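Local structure of enterochelin esterase (Salmonella enterica subsp. enterica serovar Typhimurium, 3MGA) at residues G21-R26 and T35-D40; N66-T71 and E113-N118; E200-A205 and A272-S277; L343-E348 and Q372-R377. The protein probably hydrolyses the ester bonds of ferric enterobactin, the iron-loaded siderophore, which would release iron inside the cell. One frame throughout, in Å; residues are numbered along the deposited sequence. Where two conformers were deposited one is given.

Interaction 1. Residues G21-R26 and T35-D40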
# COMPACT_ATOMS: atom_id res chain seq x y z
N GLY A 21 11.43 -20.04 -6.03
CA GLY A 21 10.59 -19.34 -5.07
C GLY A 21 9.40 -20.20 -4.71
O GLY A 21 9.44 -21.42 -4.85
N PRO A 22 8.33 -19.57 -4.21
CA PRO A 22 7.13 -20.32 -3.85
C PRO A 22 6.50 -21.06 -5.04
O PRO A 22 6.53 -20.56 -6.17
CB PRO A 22 6.18 -19.24 -3.34
CG PRO A 22 7.08 -18.17 -2.85
CD PRO A 22 8.24 -18.17 -3.79
N GLU A 23 5.95 -22.24 -4.77
CA GLU A 23 5.29 -23.05 -5.79
C GLU A 23 3.81 -23.18 -5.46
O GLU A 23 3.43 -23.19 -4.30
CB GLU A 23 5.93 -24.43 -5.86
CG GLU A 23 7.38 -24.42 -6.34
CD GLU A 23 8.03 -25.78 -6.24
OE1 GLU A 23 7.77 -26.49 -5.24
OE2 GLU A 23 8.83 -26.14 -7.13
N TRP A 24 2.98 -23.29 -6.49
CA TRP A 24 1.54 -23.39 -6.29
C TRP A 24 0.88 -24.51 -7.11
O TRP A 24 1.37 -24.88 -8.17
CB TRP A 24 0.88 -22.05 -6.61
CG TRP A 24 1.12 -21.55 -8.02
CD1 TRP A 24 0.39 -21.86 -9.13
CD2 TRP A 24 2.14 -20.64 -8.44
NE1 TRP A 24 0.91 -21.21 -10.23
CE2 TRP A 24 1.98 -20.46 -9.83
CE3 TRP A 24 3.18 -19.98 -7.79
CZ2 TRP A 24 2.83 -19.63 -10.58
CZ3 TRP A 24 4.02 -19.15 -8.54
CH2 TRP A 24 3.83 -18.98 -9.92
N ILE A 25 -0.22 -25.03 -6.58
CA ILE A 25 -1.01 -26.07 -7.23
C ILE A 25 -2.48 -25.68 -7.17
O ILE A 25 -3.02 -25.42 -6.10
CB ILE A 25 -0.84 -27.45 -6.57
CG1 ILE A 25 0.61 -27.93 -6.72
CG2 ILE A 25 -1.79 -28.46 -7.20
CD1 ILE A 25 1.06 -28.07 -8.14
N ARG A 26 -3.11 -25.63 -8.34
CA ARG A 26 -4.51 -25.26 -8.47
C ARG A 26 -5.31 -26.46 -7.98
O ARG A 26 -5.12 -27.57 -8.47
CB ARG A 26 -4.79 -24.98 -9.95
CG ARG A 26 -6.02 -24.15 -10.33
CD ARG A 26 -7.35 -24.68 -9.90
NE ARG A 26 -8.42 -24.18 -10.78
CZ ARG A 26 -8.95 -22.95 -10.74
NH1 ARG A 26 -8.52 -22.04 -9.87
NH2 ARG A 26 -9.92 -22.63 -11.60
N THR A 35 3.41 -23.58 -1.56
CA THR A 35 4.51 -24.03 -0.72
C THR A 35 5.70 -23.08 -0.78
O THR A 35 6.14 -22.70 -1.87
CB THR A 35 5.00 -25.44 -1.15
OG1 THR A 35 3.92 -26.37 -1.02
CG2 THR A 35 6.16 -25.90 -0.29
N PHE A 36 6.21 -22.73 0.39
CA PHE A 36 7.35 -21.85 0.53
C PHE A 36 8.57 -22.66 0.91
O PHE A 36 8.46 -23.65 1.65
CB PHE A 36 7.08 -20.80 1.61
CG PHE A 36 6.01 -19.82 1.24
CD1 PHE A 36 6.33 -18.52 0.87
CD2 PHE A 36 4.68 -20.20 1.25
CE1 PHE A 36 5.34 -17.61 0.54
CE2 PHE A 36 3.69 -19.29 0.90
CZ PHE A 36 4.02 -18.00 0.55
N TRP A 37 9.73 -22.26 0.40
CA TRP A 37 10.98 -22.94 0.70
C TRP A 37 12.05 -21.95 1.17
O TRP A 37 12.18 -20.85 0.63
CB TRP A 37 11.53 -23.66 -0.53
CG TRP A 37 10.57 -24.56 -1.24
CD1 TRP A 37 9.86 -24.27 -2.37
CD2 TRP A 37 10.23 -25.91 -0.89
NE1 TRP A 37 9.10 -25.35 -2.74
CE2 TRP A 37 9.31 -26.37 -1.85
CE3 TRP A 37 10.62 -26.77 0.15
CZ2 TRP A 37 8.76 -27.65 -1.81
CZ3 TRP A 37 10.07 -28.05 0.19
CH2 TRP A 37 9.15 -28.48 -0.78
N TRP A 38 12.80 -22.36 2.18
CA TRP A 38 13.92 -21.58 2.70
C TRP A 38 15.04 -22.57 2.96
O TRP A 38 14.83 -23.59 3.61
CB TRP A 38 13.56 -20.81 3.98
CG TRP A 38 14.73 -20.00 4.52
CD1 TRP A 38 15.22 -18.83 4.01
CD2 TRP A 38 15.54 -20.31 5.67
NE1 TRP A 38 16.29 -18.39 4.77
CE2 TRP A 38 16.50 -19.28 5.79
CE3 TRP A 38 15.55 -21.36 6.60
CZ2 TRP A 38 17.46 -19.27 6.81
CZ3 TRP A 38 16.50 -21.34 7.61
CH2 TRP A 38 17.44 -20.30 7.71
N ARG A 39 16.22 -22.27 2.42
CA ARG A 39 17.39 -23.11 2.58
C ARG A 39 18.22 -22.58 3.74
O ARG A 39 18.69 -21.44 3.71
CB ARG A 39 18.23 -23.10 1.30
CG ARG A 39 19.43 -24.04 1.33
CD ARG A 39 20.18 -24.02 0.01
NE ARG A 39 21.19 -25.07 -0.05
CZ ARG A 39 22.01 -25.28 -1.09
NH1 ARG A 39 21.95 -24.49 -2.17
NH2 ARG A 39 22.88 -26.27 -1.05
N ASP A 40 18.40 -23.41 4.76
CA ASP A 40 19.18 -23.02 5.93
C ASP A 40 20.65 -23.01 5.52
O ASP A 40 21.18 -24.03 5.07
CB ASP A 40 18.94 -23.99 7.09
CG ASP A 40 19.54 -23.51 8.40
OD1 ASP A 40 20.56 -22.80 8.38
OD2 ASP A 40 18.99 -23.87 9.46

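Interaction 2. Residues N66-T71 and E113-N118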
# COMPACT_ATOMS: atom_id res chain seq x y z
N ASN A 66 -5.48 -12.04 12.70
CA ASN A 66 -5.35 -12.62 14.04
C ASN A 66 -4.88 -14.06 13.94
O ASN A 66 -5.36 -14.95 14.63
CB ASN A 66 -6.67 -12.56 14.82
CG ASN A 66 -7.01 -11.16 15.27
OD1 ASN A 66 -6.15 -10.27 15.28
ND2 ASN A 66 -8.26 -10.95 15.67
N ALA A 67 -3.91 -14.28 13.05
CA ALA A 67 -3.39 -15.60 12.81
C ALA A 67 -2.36 -16.00 13.85
O ALA A 67 -1.62 -15.15 14.37
CB ALA A 67 -2.77 -15.67 11.41
N GLN A 68 -2.33 -17.28 14.17
CA GLN A 68 -1.36 -17.81 15.10
C GLN A 68 -0.06 -17.79 14.30
O GLN A 68 -0.05 -18.19 13.13
CB GLN A 68 -1.73 -19.22 15.55
CG GLN A 68 -3.06 -19.28 16.32
CD GLN A 68 -3.53 -20.70 16.64
OE1 GLN A 68 -2.94 -21.68 16.19
NE2 GLN A 68 -4.62 -20.80 17.39
N PRO A 69 1.04 -17.27 14.89
CA PRO A 69 2.34 -17.18 14.22
C PRO A 69 2.73 -18.47 13.52
O PRO A 69 2.82 -19.52 14.15
CB PRO A 69 3.30 -16.86 15.36
CG PRO A 69 2.47 -16.11 16.33
CD PRO A 69 1.09 -16.68 16.25
N GLN A 70 2.95 -18.38 12.21
CA GLN A 70 3.30 -19.53 11.39
C GLN A 70 4.79 -19.61 11.13
O GLN A 70 5.40 -18.65 10.67
CB GLN A 70 2.56 -19.46 10.06
CG GLN A 70 1.06 -19.46 10.20
CD GLN A 70 0.55 -20.73 10.83
OE1 GLN A 70 0.99 -21.82 10.46
NE2 GLN A 70 -0.38 -20.61 11.75
N THR A 71 5.37 -20.77 11.42
CA THR A 71 6.78 -21.02 11.21
C THR A 71 6.94 -22.23 10.32
O THR A 71 6.08 -23.11 10.32
CB THR A 71 7.53 -21.30 12.52
OG1 THR A 71 8.89 -21.67 12.24
CG2 THR A 71 6.86 -22.44 13.29
N GLU A 113 -7.86 -20.98 18.78
CA GLU A 113 -7.80 -19.90 19.75
C GLU A 113 -7.41 -18.60 19.05
O GLU A 113 -6.30 -18.49 18.54
CB GLU A 113 -6.77 -20.20 20.84
CG GLU A 113 -6.58 -19.06 21.86
CD GLU A 113 -5.41 -19.30 22.82
OE1 GLU A 113 -5.13 -18.40 23.64
OE2 GLU A 113 -4.77 -20.37 22.74
N THR A 114 -8.33 -17.64 19.02
CA THR A 114 -8.06 -16.34 18.41
C THR A 114 -7.16 -15.55 19.36
O THR A 114 -7.60 -15.20 20.46
CB THR A 114 -9.36 -15.53 18.17
OG1 THR A 114 -10.21 -16.25 17.26
CG2 THR A 114 -9.04 -14.16 17.58
N PRO A 115 -5.91 -15.27 18.96
CA PRO A 115 -5.06 -14.50 19.86
C PRO A 115 -5.43 -13.03 19.88
O PRO A 115 -6.15 -12.57 18.99
CB PRO A 115 -3.65 -14.68 19.26
CG PRO A 115 -3.77 -15.84 18.31
CD PRO A 115 -5.15 -15.73 17.78
N ASP A 116 -4.94 -12.31 20.88
CA ASP A 116 -5.20 -10.88 20.98
C ASP A 116 -4.30 -10.21 19.94
O ASP A 116 -3.10 -10.48 19.88
CB ASP A 116 -4.89 -10.39 22.40
CG ASP A 116 -5.17 -8.90 22.59
OD1 ASP A 116 -5.35 -8.18 21.59
OD2 ASP A 116 -5.19 -8.46 23.76
N ARG A 117 -4.90 -9.35 19.12
CA ARG A 117 -4.16 -8.65 18.07
C ARG A 117 -3.01 -7.83 18.66
O ARG A 117 -1.90 -7.82 18.12
CB ARG A 117 -5.08 -7.73 17.27
CG ARG A 117 -4.43 -7.14 16.02
CD ARG A 117 -5.19 -5.95 15.51
NE ARG A 117 -5.23 -4.90 16.53
CZ ARG A 117 -4.25 -4.03 16.77
NH1 ARG A 117 -3.11 -4.07 16.08
NH2 ARG A 117 -4.40 -3.12 17.73
N ASN A 118 -3.28 -7.13 19.76
CA ASN A 118 -2.26 -6.33 20.43
C ASN A 118 -1.06 -7.19 20.81
O ASN A 118 0.08 -6.76 20.65
CB ASN A 118 -2.84 -5.65 21.67
CG ASN A 118 -3.95 -4.66 21.33
OD1 ASN A 118 -4.04 -4.18 20.20
ND2 ASN A 118 -4.78 -4.35 22.31

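Interaction 3. Residues E200-A205 and A272-S277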
# COMPACT_ATOMS: atom_id res chain seq x y z
N GLU A 200 -1.45 24.34 -18.94
CA GLU A 200 -2.43 24.86 -17.98
C GLU A 200 -3.68 23.99 -17.84
O GLU A 200 -4.50 24.22 -16.95
CB GLU A 200 -2.84 26.31 -18.31
CG GLU A 200 -1.73 27.37 -18.14
CD GLU A 200 -0.63 27.31 -19.21
OE1 GLU A 200 -0.82 26.63 -20.24
OE2 GLU A 200 0.42 27.98 -19.02
N GLU A 201 -3.83 22.99 -18.71
CA GLU A 201 -4.97 22.06 -18.64
C GLU A 201 -4.57 20.77 -17.92
O GLU A 201 -5.43 20.03 -17.46
CB GLU A 201 -5.49 21.75 -20.05
CG GLU A 201 -6.00 22.98 -20.81
CD GLU A 201 -7.23 23.62 -20.17
OE1 GLU A 201 -7.97 22.93 -19.44
OE2 GLU A 201 -7.48 24.82 -20.42
N ARG A 202 -3.27 20.50 -17.84
CA ARG A 202 -2.78 19.30 -17.16
C ARG A 202 -3.34 19.17 -15.76
O ARG A 202 -3.29 20.12 -14.98
CB ARG A 202 -1.29 19.40 -16.93
CG ARG A 202 -0.36 19.41 -18.10
CD ARG A 202 0.93 19.92 -17.49
NE ARG A 202 2.13 19.75 -18.27
CZ ARG A 202 3.29 20.31 -17.95
NH1 ARG A 202 3.38 21.12 -16.90
NH2 ARG A 202 4.36 20.10 -18.70
N PRO A 203 -3.87 17.99 -15.43
CA PRO A 203 -4.34 17.79 -14.07
C PRO A 203 -3.16 17.59 -13.11
O PRO A 203 -2.12 17.04 -13.50
CB PRO A 203 -5.13 16.49 -14.17
CG PRO A 203 -4.49 15.76 -15.29
CD PRO A 203 -4.13 16.81 -16.27
N LEU A 204 -3.34 18.05 -11.88
CA LEU A 204 -2.37 17.89 -10.81
C LEU A 204 -2.84 16.70 -9.97
O LEU A 204 -4.04 16.57 -9.69
CB LEU A 204 -2.32 19.12 -9.90
CG LEU A 204 -1.52 18.94 -8.60
CD1 LEU A 204 -0.03 18.70 -8.90
CD2 LEU A 204 -1.68 20.15 -7.69
N ALA A 205 -1.89 15.86 -9.57
CA ALA A 205 -2.18 14.70 -8.75
C ALA A 205 -1.20 14.69 -7.59
O ALA A 205 0.02 14.67 -7.81
CB ALA A 205 -2.06 13.41 -9.57
N ALA A 272 4.96 27.70 -9.92
CA ALA A 272 5.99 28.58 -10.46
C ALA A 272 6.95 27.83 -11.38
O ALA A 272 7.53 28.43 -12.28
CB ALA A 272 6.75 29.28 -9.34
N VAL A 273 7.11 26.53 -11.17
CA VAL A 273 8.03 25.74 -12.00
C VAL A 273 7.34 25.09 -13.21
O VAL A 273 7.96 24.98 -14.26
CB VAL A 273 8.82 24.67 -11.17
CG1 VAL A 273 9.77 25.37 -10.20
CG2 VAL A 273 7.90 23.71 -10.45
N THR A 274 6.09 24.65 -13.05
CA THR A 274 5.31 24.06 -14.15
C THR A 274 3.82 24.31 -13.95
O THR A 274 3.29 24.07 -12.86
CB THR A 274 5.54 22.55 -14.32
OG1 THR A 274 5.22 21.86 -13.10
CG2 THR A 274 6.98 22.25 -14.72
N PRO A 275 3.13 24.77 -15.00
CA PRO A 275 1.69 25.04 -14.89
C PRO A 275 0.81 23.80 -14.72
O PRO A 275 1.18 22.71 -15.14
CB PRO A 275 1.35 25.73 -16.22
CG PRO A 275 2.64 26.06 -16.89
CD PRO A 275 3.66 25.12 -16.33
N PHE A 276 -0.34 23.99 -14.08
CA PHE A 276 -1.34 22.93 -13.89
C PHE A 276 -2.74 23.55 -13.69
O PHE A 276 -2.86 24.71 -13.30
CB PHE A 276 -0.99 21.96 -12.76
CG PHE A 276 -0.85 22.61 -11.41
CD1 PHE A 276 -1.97 22.87 -10.63
CD2 PHE A 276 0.41 22.91 -10.90
CE1 PHE A 276 -1.85 23.46 -9.39
CE2 PHE A 276 0.55 23.50 -9.65
CZ PHE A 276 -0.59 23.77 -8.89
N SER A 277 -3.77 22.77 -13.96
CA SER A 277 -5.17 23.22 -13.87
C SER A 277 -5.67 23.58 -12.47
O SER A 277 -5.34 22.93 -11.47
CB SER A 277 -6.10 22.16 -14.45
OG SER A 277 -7.46 22.55 -14.32
O HOH W 1 -5.26 20.01 -11.56

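Interaction 4. Residues L343-E348 and Q372-R377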
# COMPACT_ATOMS: atom_id res chain seq x y z
N LEU A 343 -17.46 15.70 -5.55
CA LEU A 343 -16.24 14.92 -5.46
C LEU A 343 -16.37 13.59 -6.19
O LEU A 343 -17.45 13.01 -6.24
CB LEU A 343 -15.87 14.61 -4.01
CG LEU A 343 -15.57 15.74 -3.03
CD1 LEU A 343 -15.24 15.15 -1.65
CD2 LEU A 343 -14.44 16.60 -3.53
N ARG A 344 -15.26 13.13 -6.75
CA ARG A 344 -15.22 11.83 -7.39
C ARG A 344 -14.33 11.07 -6.41
O ARG A 344 -13.23 11.52 -6.10
CB ARG A 344 -14.62 11.88 -8.80
CG ARG A 344 -14.83 13.21 -9.54
CD ARG A 344 -14.89 13.11 -11.08
NE ARG A 344 -14.38 11.86 -11.66
CZ ARG A 344 -15.16 10.93 -12.22
NH1 ARG A 344 -16.48 11.12 -12.34
NH2 ARG A 344 -14.63 9.82 -12.72
N ILE A 345 -14.80 9.94 -5.89
CA ILE A 345 -14.03 9.22 -4.88
C ILE A 345 -13.82 7.75 -5.20
O ILE A 345 -14.77 7.04 -5.52
CB ILE A 345 -14.73 9.31 -3.50
CG1 ILE A 345 -15.05 10.76 -3.14
CG2 ILE A 345 -13.89 8.69 -2.44
CD1 ILE A 345 -15.75 10.92 -1.81
N VAL A 346 -12.56 7.33 -5.17
CA VAL A 346 -12.19 5.94 -5.35
C VAL A 346 -11.89 5.48 -3.93
O VAL A 346 -11.04 6.05 -3.25
CB VAL A 346 -10.97 5.76 -6.25
CG1 VAL A 346 -10.48 4.30 -6.19
CG2 VAL A 346 -11.28 6.17 -7.68
N LEU A 347 -12.61 4.47 -3.48
CA LEU A 347 -12.45 3.99 -2.13
C LEU A 347 -12.08 2.52 -2.24
O LEU A 347 -12.89 1.68 -2.62
CB LEU A 347 -13.76 4.23 -1.37
CG LEU A 347 -13.75 4.25 0.15
CD1 LEU A 347 -12.75 5.28 0.67
CD2 LEU A 347 -15.15 4.56 0.66
N GLU A 348 -10.81 2.23 -1.97
CA GLU A 348 -10.28 0.89 -2.06
C GLU A 348 -9.87 0.34 -0.70
O GLU A 348 -9.38 1.07 0.16
CB GLU A 348 -9.08 0.87 -3.00
CG GLU A 348 -8.24 -0.40 -2.93
CD GLU A 348 -6.97 -0.29 -3.73
OE1 GLU A 348 -7.07 0.08 -4.93
OE2 GLU A 348 -5.89 -0.60 -3.18
N GLN A 372 -22.52 12.81 -5.51
CA GLN A 372 -21.10 12.55 -5.75
C GLN A 372 -20.90 11.19 -6.44
O GLN A 372 -21.74 10.29 -6.34
CB GLN A 372 -20.29 12.62 -4.45
CG GLN A 372 -20.47 11.45 -3.49
CD GLN A 372 -21.88 11.27 -2.98
OE1 GLN A 372 -22.35 10.15 -2.81
NE2 GLN A 372 -22.58 12.38 -2.76
N SER A 373 -19.77 11.06 -7.12
CA SER A 373 -19.42 9.83 -7.84
C SER A 373 -18.42 9.04 -6.99
O SER A 373 -17.31 9.48 -6.78
CB SER A 373 -18.80 10.19 -9.19
OG SER A 373 -19.65 11.06 -9.91
N ILE A 374 -18.85 7.87 -6.50
CA ILE A 374 -18.01 7.02 -5.65
C ILE A 374 -17.71 5.69 -6.34
O ILE A 374 -18.62 5.04 -6.84
CB ILE A 374 -18.74 6.65 -4.33
CG1 ILE A 374 -19.35 7.88 -3.66
CG2 ILE A 374 -17.78 5.93 -3.38
CD1 ILE A 374 -18.33 8.88 -3.16
N PHE A 375 -16.45 5.30 -6.35
CA PHE A 375 -16.03 4.03 -6.96
C PHE A 375 -15.54 3.07 -5.89
O PHE A 375 -14.46 3.24 -5.36
CB PHE A 375 -14.88 4.26 -7.94
CG PHE A 375 -15.21 5.18 -9.07
CD1 PHE A 375 -15.01 6.54 -8.95
CD2 PHE A 375 -15.72 4.68 -10.26
CE1 PHE A 375 -15.31 7.39 -9.99
CE2 PHE A 375 -16.01 5.52 -11.31
CZ PHE A 375 -15.81 6.88 -11.17
N TRP A 376 -16.34 2.06 -5.57
CA TRP A 376 -15.94 1.08 -4.56
C TRP A 376 -15.11 -0.03 -5.22
O TRP A 376 -15.54 -0.62 -6.21
CB TRP A 376 -17.17 0.49 -3.86
CG TRP A 376 -16.83 -0.54 -2.85
CD1 TRP A 376 -16.87 -1.89 -3.01
CD2 TRP A 376 -16.34 -0.30 -1.52
NE1 TRP A 376 -16.45 -2.51 -1.85
CE2 TRP A 376 -16.12 -1.56 -0.93
CE3 TRP A 376 -16.08 0.85 -0.77
CZ2 TRP A 376 -15.66 -1.71 0.38
CZ3 TRP A 376 -15.61 0.71 0.53
CH2 TRP A 376 -15.41 -0.57 1.09
N ARG A 377 -13.93 -0.30 -4.67
CA ARG A 377 -13.04 -1.33 -5.21
C ARG A 377 -12.53 -2.27 -4.11
O ARG A 377 -11.80 -1.85 -3.22
CB ARG A 377 -11.86 -0.70 -5.97
CG ARG A 377 -12.25 0.04 -7.27
CD ARG A 377 -12.91 -0.92 -8.27
NE ARG A 377 -13.24 -0.31 -9.56
CZ ARG A 377 -14.40 0.29 -9.84
NH1 ARG A 377 -15.34 0.40 -8.91
NH2 ARG A 377 -14.60 0.81 -11.04

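Interaction 1. Residues G21-R26 and T35-D40
Glu-23 and Trp-37 both set CG anti to their own carbonyl carbon (chi1 -66° and -51°), and this brings the carboxylate of one to the indole edge of the other. The two residues lie on neighbouring strands of a beta hairpin, 23-26 with 32-39, at the border of an antiparallel sheet in the N-terminal domain. Glu-23 and Thr-35 form an antiparallel hydrogen-bonded pair. Glu-23 N donates to Thr-35 O at 2.9 Å, and Thr-35 N returns a bond to Glu-23 O at 2.8 Å. Pro-22 CA also makes a CA-H...O contact with Thr-35 O, so that oxygen is met by two successive residues, Pro-22 and Glu-23.

The side chains divide between the two faces of the sheet. On the face of Glu-23 and Thr-35, the extended glutamate chain reaches along to the indole of Trp-37. On the other face, Pro-22 sits over one side of the Phe-36 ring, with Pro-22 CG 3.8 Å from Phe-36 CD1. Tyr-95 meets the Phe-36 ring edge-to-face and also touches Pro-22, which places this side against strand 92-100 of the second sheet. Thr-35 OG1 turns instead to Ser-84 of the adjoining strand 80-87. Trp-15, from the helix near the N-terminus, meets the Trp-37 ring edge-to-face.

Gly-21 O approaches the Trp-37 edge in the ring plane, near CD1. Carboxylate and indole planes are 81° apart. Trp-37 NE1 donates to Glu-23 OE1 at 3.1 Å; OE1 lies near the indole plane, while NE1 comes from above the carboxylate plane.

Interaction 2. Residues N66-T71 and E113-N118
Asn-66, Pro-115 and Gln-68 supply most of the surface buried where two loops of the N-terminal domain meet. The CB of Asn-66 points toward segment 113-118, and the side chain lies across Thr-114 and the start of the Arg-117 side chain. Its backbone also takes part. Asn-66 O is 3.3 Å from Pro-115 CD, a contact with the proline ring.

Gln-68 makes the hydrogen bond of this contact. Its chain is extended beyond CG (chi2 173°), which carries the amide out to the backbone of Glu-113. Gln-68 NE2 donates to Glu-113 O at 3.1 Å, and the bond is nearly straight at 169°. The acceptor lies in the amide plane, while the donor is tilted from the carbonyl plane. NE2 also donates to Ala-110 O, so two backbone carbonyls hold the amide. Pro-115 crosses the aliphatic part of Gln-68 at about a right angle, with CG of each 4.0 Å apart.

Asp-116 is the N-cap of helix 117-127 and accepts from Asn-118 N. The contact thus lies at the start of this helix. Beside it, Pro-69 packs on Leu-120 and Trp-124 of the helix and on Trp-54 of strand 52-57.

Interaction 3. Residues E200-A205 and A272-S277
Arg-202 O and Ser-277 N join the two segments through a nearly linear backbone bond of 2.9 Å. The chains are closest at Glu-200 with Phe-276 and at Glu-201 with Ser-277. Ser-277 CA also makes a CA-H...O contact with Glu-200 O. A water extends the link, donating to Ser-277 O and accepting from Leu-204 N.

The Arg-202 chain is extended from CG to NE, which carries the guanidinium to the partner loop, where it crosses Thr-274 at about a right angle. Its NH1 donates to Pro-275 O at 3.2 Å, close to the guanidinium plane and in the carbonyl plane. NH2 bonds to Gly-195 O, in the loop that carries Arg-202 itself, so two carbonyls hold the guanidinium. Glu-200 folds back at chi2 (72°) and brings OE2 to 3.6 Å from Pro-275 CG.

Leu-204 and Phe-276 lie side by side and point the same way. Leu-204 CD2 sits over one face of the ring, 4.0 Å from the Phe-276 ring centroid, a CH-pi contact.

The contact ties the chain following helix 256-273 to the approach of strand 204-207 in the alpha/beta-hydrolase domain. Leu-204 also touches Leu-267 of that helix and Val-236 of strand 236-240, while its backbone pairs with Val-284 of strand 284-288.

Interaction 4. Residues L343-E348 and Q372-R377
The guanidinium of Arg-344 meets the rim of the Phe-375 ring, with the two planes steeply inclined at 67°, on neighbouring parallel strands of a beta-alpha-beta unit. Strands 344-350 and 373-379 are joined by helix 354-367 at one border of the alpha/beta-hydrolase sheet. Arg-344 NH2 meets the edge of the Phe-375 ring, 3.5 Å from CZ, while Phe-375 CE1 comes over one face of the guanidinium. The charged group is held by Leu-398 O and Leu-399 O of helix 385-399. Val-346 CG2 approaches the same phenyl ring at Phe-375 CD1.

Ile-345, Leu-347, Ile-374 and Trp-376 occupy the other face. The two isoleucines run side by side, and their CD1 atoms touch at 3.6 Å. Ile-374 gets there because its CG1 stands anti to the carbonyl carbon (chi1 -48°) and its CD1 then bends toward the partner strand. Leu-347 crosses Trp-376 obliquely and sets CD2 at the edge of the indole, in its plane, 3.9 Å from CZ3. Tyr-364 and Asn-360 of helix 354-367 cover this side.

Five backbone bonds join the strands. Among them, Ile-345 O accepts from Phe-375 N, and Phe-375 O from Leu-347 N at 2.9 Å.

Interactions 1 and 2 belong to the N-terminal domain, interactions 3 and 4 to the esterase domain. Interaction 2 is a surface contact of loops, and the others are partly buried. Interactions 1 and 4 each pair two strands at a sheet border, but one is an antiparallel hairpin and the other a parallel pair of a beta-alpha-beta unit, with five backbone bonds. Interactions 3 and 4 reach the same mixed sheet at different strands, with centres about 23 Å apart. Interaction 4 has one apolar face and one where an arginine meets a phenyl ring. Interaction 2 relies on one amide-to-carbonyl bond, while interaction 3 mixes an arginine, a water and a CH-pi contact.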